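Local atomic coordinates of hydrazine synthase subunit alpha (Candidatus Kuenenia stuttgartiensis, PDB entry 5C2V), a protein that condenses hydroxylamine with ammonia to yield hydrazine, as the heme c-carrying alpha subunit of the hydrazine synthase complex. Residues N48-Y52 with P182-N186. Residues are numbered along the deposited sequence; the frame is centred on the assembly and turned at random.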
loop_
_atom_site.group_PDB
_atom_site.type_symbol
_atom_site.label_atom_id
_atom_site.label_comp_id
_atom_site.label_asym_id
_atom_site.label_seq_id
_atom_site.Cartn_x
_atom_site.Cartn_y
_atom_site.Cartn_z
ATOM N N ASN D 48 12.002 -18.507 12.205
ATOM C CA ASN D 48 12.858 -18.794 11.056
ATOM C C ASN D 48 12.167 -19.614 9.961
ATOM O O ASN D 48 12.813 -20.043 9.005
ATOM C CB ASN D 48 14.134 -19.500 11.515
ATOM C CG ASN D 48 15.143 -18.539 12.118
ATOM O OD1 ASN D 48 15.647 -18.756 13.220
ATOM N ND2 ASN D 48 15.439 -17.463 11.396
ATOM N N TYR D 49 10.863 -19.838 10.124
ATOM C CA TYR D 49 10.041 -20.595 9.174
ATOM C C TYR D 49 10.246 -20.098 7.741
ATOM O O TYR D 49 10.395 -18.897 7.527
ATOM C CB TYR D 49 8.564 -20.460 9.566
ATOM C CG TYR D 49 7.717 -21.703 9.410
ATOM C CD1 TYR D 49 7.545 -22.585 10.468
ATOM C CD2 TYR D 49 7.057 -21.976 8.218
ATOM C CE1 TYR D 49 6.761 -23.715 10.338
ATOM C CE2 TYR D 49 6.272 -23.105 8.077
ATOM C CZ TYR D 49 6.127 -23.970 9.141
ATOM O OH TYR D 49 5.346 -25.094 9.006
ATOM N N PRO D 50 10.255 -21.006 6.747
ATOM C CA PRO D 50 10.121 -22.468 6.720
ATOM C C PRO D 50 11.309 -23.227 7.289
ATOM O O PRO D 50 11.182 -24.426 7.543
ATOM C CB PRO D 50 9.972 -22.773 5.233
ATOM C CG PRO D 50 10.751 -21.720 4.578
ATOM C CD PRO D 50 10.512 -20.479 5.395
ATOM N N HIS D 51 12.439 -22.560 7.503
ATOM C CA HIS D 51 13.616 -23.310 7.895
ATOM C C HIS D 51 13.467 -23.464 9.388
ATOM O O HIS D 51 13.756 -22.562 10.174
ATOM C CB HIS D 51 14.895 -22.558 7.513
ATOM C CG HIS D 51 16.159 -23.204 7.990
ATOM N ND1 HIS D 51 16.705 -24.313 7.380
ATOM C CD2 HIS D 51 17.000 -22.877 8.999
ATOM C CE1 HIS D 51 17.821 -24.650 8.002
ATOM N NE2 HIS D 51 18.023 -23.796 8.989
ATOM N N TYR D 52 13.017 -24.656 9.751
ATOM C CA TYR D 52 12.520 -24.926 11.084
ATOM C C TYR D 52 13.036 -26.276 11.535
ATOM O O TYR D 52 12.651 -27.313 10.994
ATOM C CB TYR D 52 10.988 -24.868 11.070
ATOM C CG TYR D 52 10.285 -25.246 12.352
ATOM C CD1 TYR D 52 10.247 -24.374 13.432
ATOM C CD2 TYR D 52 9.610 -26.455 12.462
ATOM C CE1 TYR D 52 9.585 -24.711 14.599
ATOM C CE2 TYR D 52 8.944 -26.799 13.623
ATOM C CZ TYR D 52 8.935 -25.925 14.687
ATOM O OH TYR D 52 8.274 -26.266 15.845
ATOM N N PRO D 182 20.288 -17.971 5.311
ATOM C CA PRO D 182 21.164 -19.068 4.889
ATOM C C PRO D 182 20.405 -20.359 4.587
ATOM O O PRO D 182 20.804 -21.430 5.047
ATOM C CB PRO D 182 22.078 -19.252 6.099
ATOM C CG PRO D 182 21.199 -18.894 7.261
ATOM C CD PRO D 182 20.290 -17.787 6.774
ATOM N N TYR D 183 19.321 -20.251 3.826
ATOM C CA TYR D 183 18.615 -21.413 3.301
ATOM C C TYR D 183 17.809 -21.041 2.058
ATOM O O TYR D 183 17.280 -19.935 1.975
ATOM C CB TYR D 183 17.695 -22.008 4.371
ATOM C CG TYR D 183 16.810 -20.990 5.060
ATOM C CD1 TYR D 183 15.543 -20.697 4.573
ATOM C CD2 TYR D 183 17.242 -20.325 6.202
ATOM C CE1 TYR D 183 14.731 -19.769 5.202
ATOM C CE2 TYR D 183 16.438 -19.396 6.838
ATOM C CZ TYR D 183 15.184 -19.122 6.332
ATOM O OH TYR D 183 14.380 -18.197 6.961
ATOM N N ALA D 184 17.709 -21.955 1.097
ATOM C CA ALA D 184 16.692 -21.826 0.058
ATOM C C ALA D 184 16.001 -23.166 -0.169
ATOM O O ALA D 184 16.598 -24.099 -0.705
ATOM C CB ALA D 184 17.308 -21.313 -1.235
ATOM N N TYR D 185 14.736 -23.246 0.227
ATOM C CA TYR D 185 13.962 -24.476 0.094
ATOM C C TYR D 185 13.302 -24.656 -1.268
ATOM O O TYR D 185 13.018 -23.688 -1.973
ATOM C CB TYR D 185 12.911 -24.554 1.198
ATOM C CG TYR D 185 13.499 -24.964 2.527
ATOM C CD1 TYR D 185 14.033 -24.021 3.392
ATOM C CD2 TYR D 185 13.542 -26.301 2.905
ATOM C CE1 TYR D 185 14.581 -24.394 4.602
ATOM C CE2 TYR D 185 14.088 -26.682 4.114
ATOM C CZ TYR D 185 14.606 -25.725 4.960
ATOM O OH TYR D 185 15.151 -26.100 6.166
ATOM N N ASN D 186 13.064 -25.914 -1.620
ATOM C CA ASN D 186 12.296 -26.265 -2.805
ATOM C C ASN D 186 11.568 -27.586 -2.585
ATOM O O ASN D 186 11.707 -28.207 -1.532
ATOM C CB ASN D 186 13.206 -26.345 -4.028
ATOM C CG ASN D 186 13.378 -25.003 -4.712
ATOM O OD1 ASN D 186 12.405 -24.288 -4.948
ATOM N ND2 ASN D 186 14.616 -24.663 -5.049
#
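His51 meets two tyrosines of 182-186, Tyr183 through its CB and Tyr185 through a ring nitrogen. His51 CB sits almost straight above the centre of the Tyr183 ring, 3.3 Å from the centroid, a CH-pi contact in which a methylene next to the imidazole faces the pi cloud. Tyr183 suits this place because its CG stands between its own backbone N and carbonyl carbon (chi1 49°), which presents the broad face of the phenol to that methylene. Beyond CB the imidazole runs nearly parallel to the Tyr183 ring, at 11°, but is displaced so that little of one lies over the other. The first torsion of His51 swings the imidazole away from its backbone N, and the second turns the ND1 edge to Tyr185. His51 ND1 and Tyr185 OH are hydrogen-bonded at 2.7 Å and 141°, with donor and acceptor roles interchangeable. Histidine thus joins a carbon that covers an aromatic face to a nitrogen that pairs with a phenol, while Tyr185 supplies the hydroxyl and a ring edge inclined to the imidazole. Asn48 to His51 form a type VIa beta turn, with a weak hydrogen bond from His51 N to Asn48 O. Proline suits its cis peptide bond, and its small apolar ring serves both tyrosines: Pro50 CG lies 4.2 Å from Tyr185 CD1, and Pro50 CD 4.3 Å from Tyr183 CE1. Tyr183 OH ends 3.2 Å from Asn48 O. The mostly buried cluster joins the loop between strands 31-37 and 58-63 to the loop leading from strand 154-171 into strand 186-191, within the N-terminal domain that includes the six-bladed beta-propeller. Thr124 of strand 124-131 touches both His51 and Tyr185, Ser169 and Ser171 of strand 154-171 pack against Tyr185, and Pro50 rests on Phe229 of strand 228-233.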